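Local atomic coordinates of alpha-pyrone synthesis polyketide synthase-like Pks18 (Mycobacterium tuberculosis, PDB entry 1TED), a protein that probably extends medium- and long-chain acyl-CoA starters with malonyl-CoA to make tri- and tetraketide alpha-pyrones, as a type III polyketide synthase. Residues 305-317 against 348-360. Numbering follows the deposited sequence.
Sequences SDIDLWAIHPGGP and LSVSLIFVLETMV
Leu309 and Met359 begin a buried contact of the thiolase fold, in which strand 310-312, next to strand 370-378 in the sheet, lies nearly antiparallel to helix 349-360. Their axes come within 8.1 Å at an angle of 157°. The helix also packs on strand 32-41, with Ile353 and Leu356 on Leu38, as expected of the fold's buried helical layer. Leu309 and Met359 lie alongside, running antiparallel, with Leu309 CD2 3.8 Å from Met359 CG. The straight Met359 side chain reaches the strand backbone with CE, 3.4 Å from Trp310 O. Trp310 points away from the helix and packs on Val373. Ala311 points at the helix, and its CB meets Val355 CG1 at 3.5 Å. Backbone hydrogen bonds join Ala311 to both Val373 and Phe375. The His313 side chain lies beside Cys175, the nucleophile by similarity, and touches Asn346, consistent with the family's Cys-His-Asn triad. CG of His313 is anti to the backbone N (chi1 172°), which sends the imidazole toward the start of the helix. There CE1 approaches Leu348 O obliquely at 3.3 Å. Leu348 touches bound myristic acid. Pro314 closes the contact, with CD 3.7 Å from Val355 CG2 and CG 3.7 Å from Ser351 CB.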
loop_
_atom_site.group_PDB
_atom_site.type_symbol
_atom_site.label_atom_id
_atom_site.label_comp_id
_atom_site.label_asym_id
_atom_site.label_seq_id
_atom_site.Cartn_x
_atom_site.Cartn_y
_atom_site.Cartn_z
ATOM N N SER A 305 -27.656 -13.554 15.063
ATOM C CA SER A 305 -29.060 -13.132 15.140
ATOM C C SER A 305 -29.289 -11.749 15.754
ATOM O O SER A 305 -30.375 -11.186 15.628
ATOM C CB SER A 305 -29.872 -14.162 15.933
ATOM O OG SER A 305 -29.402 -14.264 17.267
ATOM N N ASP A 306 -28.281 -11.205 16.428
ATOM C CA ASP A 306 -28.399 -9.882 17.040
ATOM C C ASP A 306 -28.218 -8.747 16.038
ATOM O O ASP A 306 -28.668 -7.627 16.274
ATOM C CB ASP A 306 -27.329 -9.675 18.116
ATOM C CG ASP A 306 -27.516 -10.558 19.316
ATOM O OD1 ASP A 306 -28.659 -10.659 19.812
ATOM O OD2 ASP A 306 -26.507 -11.130 19.776
ATOM N N ILE A 307 -27.562 -9.039 14.923
ATOM C CA ILE A 307 -27.241 -8.019 13.930
ATOM C C ILE A 307 -28.316 -7.408 13.022
ATOM O O ILE A 307 -29.076 -8.118 12.377
ATOM C CB ILE A 307 -26.079 -8.533 13.021
ATOM C CG1 ILE A 307 -24.874 -8.930 13.887
ATOM C CG2 ILE A 307 -25.702 -7.480 11.997
ATOM C CD1 ILE A 307 -24.358 -7.809 14.816
ATOM N N ASP A 308 -28.361 -6.075 12.989
ATOM C CA ASP A 308 -29.264 -5.321 12.104
ATOM C C ASP A 308 -28.277 -4.859 11.033
ATOM O O ASP A 308 -27.268 -4.244 11.368
ATOM C CB ASP A 308 -29.793 -4.030 12.743
ATOM C CG ASP A 308 -30.157 -4.177 14.201
ATOM O OD1 ASP A 308 -31.198 -4.808 14.496
ATOM O OD2 ASP A 308 -29.404 -3.640 15.048
ATOM N N LEU A 309 -28.526 -5.126 9.764
ATOM C CA LEU A 309 -27.583 -4.673 8.731
ATOM C C LEU A 309 -26.380 -5.577 8.507
ATOM O O LEU A 309 -25.555 -5.800 9.394
ATOM C CB LEU A 309 -27.035 -3.267 9.034
ATOM C CG LEU A 309 -27.964 -2.083 9.316
ATOM C CD1 LEU A 309 -27.135 -0.852 9.649
ATOM C CD2 LEU A 309 -28.850 -1.831 8.117
ATOM N N TRP A 310 -26.290 -6.082 7.292
ATOM C CA TRP A 310 -25.185 -6.911 6.889
ATOM C C TRP A 310 -24.644 -6.263 5.625
ATOM O O TRP A 310 -25.231 -6.379 4.551
ATOM C CB TRP A 310 -25.649 -8.342 6.629
ATOM C CG TRP A 310 -25.933 -9.097 7.904
ATOM C CD1 TRP A 310 -27.146 -9.257 8.517
ATOM C CD2 TRP A 310 -24.972 -9.752 8.744
ATOM N NE1 TRP A 310 -26.997 -9.968 9.683
ATOM C CE2 TRP A 310 -25.673 -10.283 9.846
ATOM C CE3 TRP A 310 -23.585 -9.940 8.671
ATOM C CZ2 TRP A 310 -25.034 -10.992 10.872
ATOM C CZ3 TRP A 310 -22.947 -10.645 9.695
ATOM C CH2 TRP A 310 -23.676 -11.161 10.778
ATOM N N ALA A 311 -23.542 -5.540 5.773
ATOM C CA ALA A 311 -22.904 -4.876 4.640
ATOM C C ALA A 311 -21.948 -5.873 3.997
ATOM O O ALA A 311 -20.729 -5.834 4.207
ATOM C CB ALA A 311 -22.150 -3.615 5.109
ATOM N N ILE A 312 -22.525 -6.782 3.221
ATOM C CA ILE A 312 -21.760 -7.807 2.538
ATOM C C ILE A 312 -21.212 -7.252 1.237
ATOM O O ILE A 312 -21.962 -6.714 0.427
ATOM C CB ILE A 312 -22.647 -9.026 2.224
ATOM C CG1 ILE A 312 -23.194 -9.615 3.534
ATOM C CG2 ILE A 312 -21.857 -10.052 1.415
ATOM C CD1 ILE A 312 -24.194 -10.735 3.337
ATOM N N HIS A 313 -19.904 -7.374 1.035
ATOM C CA HIS A 313 -19.313 -6.878 -0.193
ATOM C C HIS A 313 -20.066 -7.415 -1.409
ATOM O O HIS A 313 -20.087 -8.621 -1.652
ATOM C CB HIS A 313 -17.852 -7.290 -0.320
ATOM C CG HIS A 313 -17.278 -6.967 -1.661
ATOM N ND1 HIS A 313 -17.160 -5.672 -2.120
ATOM C CD2 HIS A 313 -16.925 -7.765 -2.696
ATOM C CE1 HIS A 313 -16.770 -5.686 -3.382
ATOM N NE2 HIS A 313 -16.622 -6.945 -3.755
ATOM N N PRO A 314 -20.683 -6.516 -2.195
ATOM C CA PRO A 314 -21.432 -6.929 -3.388
ATOM C C PRO A 314 -20.534 -7.184 -4.592
ATOM O O PRO A 314 -20.618 -6.491 -5.597
ATOM C CB PRO A 314 -22.399 -5.770 -3.600
ATOM C CG PRO A 314 -21.605 -4.586 -3.123
ATOM C CD PRO A 314 -20.903 -5.088 -1.891
ATOM N N GLY A 315 -19.686 -8.201 -4.486
ATOM C CA GLY A 315 -18.769 -8.524 -5.561
ATOM C C GLY A 315 -19.415 -9.251 -6.718
ATOM O O GLY A 315 -18.839 -9.334 -7.802
ATOM N N GLY A 316 -20.616 -9.770 -6.499
ATOM C CA GLY A 316 -21.310 -10.492 -7.550
ATOM C C GLY A 316 -22.344 -11.429 -6.957
ATOM O O GLY A 316 -22.254 -11.795 -5.785
ATOM N N PRO A 317 -23.340 -11.849 -7.742
ATOM C CA PRO A 317 -24.358 -12.753 -7.195
ATOM C C PRO A 317 -23.843 -13.922 -6.345
ATOM O O PRO A 317 -24.341 -14.142 -5.248
ATOM C CB PRO A 317 -25.129 -13.206 -8.445
ATOM C CG PRO A 317 -24.117 -13.019 -9.560
ATOM C CD PRO A 317 -23.493 -11.707 -9.199
ATOM N N LEU A 348 -14.971 -3.082 -6.686
ATOM C CA LEU A 348 -13.893 -3.496 -5.806
ATOM C C LEU A 348 -13.974 -2.874 -4.402
ATOM O O LEU A 348 -15.037 -2.901 -3.778
ATOM C CB LEU A 348 -12.552 -3.183 -6.487
ATOM C CG LEU A 348 -12.086 -4.191 -7.554
ATOM C CD1 LEU A 348 -13.248 -4.693 -8.368
ATOM C CD2 LEU A 348 -11.052 -3.561 -8.459
ATOM N N SER A 349 -12.865 -2.315 -3.917
ATOM C CA SER A 349 -12.813 -1.722 -2.580
ATOM C C SER A 349 -13.896 -0.702 -2.276
ATOM O O SER A 349 -14.326 -0.566 -1.138
ATOM C CB SER A 349 -11.448 -1.073 -2.343
ATOM O OG SER A 349 -11.163 -0.087 -3.321
ATOM N N VAL A 350 -14.338 0.007 -3.302
ATOM C CA VAL A 350 -15.344 1.047 -3.157
ATOM C C VAL A 350 -16.744 0.585 -2.749
ATOM O O VAL A 350 -17.436 1.280 -2.000
ATOM C CB VAL A 350 -15.474 1.826 -4.485
ATOM C CG1 VAL A 350 -16.594 2.843 -4.391
ATOM C CG2 VAL A 350 -14.148 2.488 -4.830
ATOM N N SER A 351 -17.150 -0.584 -3.244
ATOM C CA SER A 351 -18.491 -1.113 -3.004
ATOM C C SER A 351 -18.972 -1.202 -1.566
ATOM O O SER A 351 -20.114 -0.860 -1.261
ATOM C CB SER A 351 -18.631 -2.468 -3.686
ATOM O OG SER A 351 -18.450 -2.322 -5.083
ATOM N N LEU A 352 -18.111 -1.654 -0.674
ATOM C CA LEU A 352 -18.508 -1.763 0.713
ATOM C C LEU A 352 -18.967 -0.397 1.232
ATOM O O LEU A 352 -19.935 -0.304 1.978
ATOM C CB LEU A 352 -17.328 -2.300 1.532
ATOM C CG LEU A 352 -17.637 -3.086 2.806
ATOM C CD1 LEU A 352 -18.730 -4.103 2.537
ATOM C CD2 LEU A 352 -16.361 -3.775 3.293
ATOM N N ILE A 353 -18.298 0.673 0.816
ATOM C CA ILE A 353 -18.680 2.001 1.298
ATOM C C ILE A 353 -19.984 2.525 0.683
ATOM O O ILE A 353 -20.709 3.282 1.323
ATOM C CB ILE A 353 -17.516 3.007 1.114
ATOM C CG1 ILE A 353 -16.326 2.558 1.970
ATOM C CG2 ILE A 353 -17.938 4.396 1.551
ATOM C CD1 ILE A 353 -15.047 3.299 1.695
ATOM N N PHE A 354 -20.293 2.107 -0.545
ATOM C CA PHE A 354 -21.552 2.503 -1.179
ATOM C C PHE A 354 -22.653 1.838 -0.367
ATOM O O PHE A 354 -23.716 2.408 -0.140
ATOM C CB PHE A 354 -21.635 1.992 -2.614
ATOM C CG PHE A 354 -21.175 2.977 -3.644
ATOM C CD1 PHE A 354 -19.906 3.535 -3.578
ATOM C CD2 PHE A 354 -21.989 3.290 -4.727
ATOM C CE1 PHE A 354 -19.446 4.392 -4.585
ATOM C CE2 PHE A 354 -21.542 4.145 -5.741
ATOM C CZ PHE A 354 -20.261 4.696 -5.668
ATOM N N VAL A 355 -22.374 0.615 0.071
ATOM C CA VAL A 355 -23.317 -0.157 0.862
ATOM C C VAL A 355 -23.631 0.506 2.193
ATOM O O VAL A 355 -24.792 0.602 2.590
ATOM C CB VAL A 355 -22.769 -1.571 1.111
ATOM C CG1 VAL A 355 -23.599 -2.283 2.171
ATOM C CG2 VAL A 355 -22.799 -2.348 -0.189
ATOM N N LEU A 356 -22.587 0.960 2.873
ATOM C CA LEU A 356 -22.709 1.614 4.166
ATOM C C LEU A 356 -23.528 2.901 4.050
ATOM O O LEU A 356 -24.369 3.176 4.906
ATOM C CB LEU A 356 -21.298 1.878 4.724
ATOM C CG LEU A 356 -21.014 2.304 6.173
ATOM C CD1 LEU A 356 -21.331 3.762 6.326
ATOM C CD2 LEU A 356 -21.818 1.476 7.165
ATOM N N GLU A 357 -23.311 3.674 2.983
ATOM C CA GLU A 357 -24.057 4.921 2.786
ATOM C C GLU A 357 -25.574 4.716 2.684
ATOM O O GLU A 357 -26.343 5.536 3.164
ATOM C CB GLU A 357 -23.560 5.673 1.535
ATOM C CG GLU A 357 -24.340 6.975 1.237
ATOM C CD GLU A 357 -23.742 7.791 0.097
ATOM O OE1 GLU A 357 -23.721 7.310 -1.053
ATOM O OE2 GLU A 357 -23.283 8.921 0.352
ATOM N N THR A 358 -26.001 3.635 2.042
ATOM C CA THR A 358 -27.429 3.349 1.903
ATOM C C THR A 358 -28.035 3.063 3.273
ATOM O O THR A 358 -29.140 3.513 3.580
ATOM C CB THR A 358 -27.672 2.119 0.994
ATOM O OG1 THR A 358 -27.283 2.434 -0.350
ATOM C CG2 THR A 358 -29.147 1.711 1.016
ATOM N N MET A 359 -27.302 2.313 4.093
ATOM C CA MET A 359 -27.761 1.954 5.432
ATOM C C MET A 359 -27.830 3.192 6.309
ATOM O O MET A 359 -28.661 3.281 7.217
ATOM C CB MET A 359 -26.820 0.916 6.055
ATOM C CG MET A 359 -26.749 -0.398 5.267
ATOM S SD MET A 359 -25.524 -1.552 5.931
ATOM C CE MET A 359 -26.111 -3.141 5.261
ATOM N N VAL A 360 -26.952 4.149 6.032
ATOM C CA VAL A 360 -26.924 5.395 6.782
ATOM C C VAL A 360 -28.148 6.235 6.413
ATOM O O VAL A 360 -28.883 6.702 7.288
ATOM C CB VAL A 360 -25.635 6.188 6.473
ATOM C CG1 VAL A 360 -25.689 7.566 7.125
ATOM C CG2 VAL A 360 -24.425 5.410 6.975
#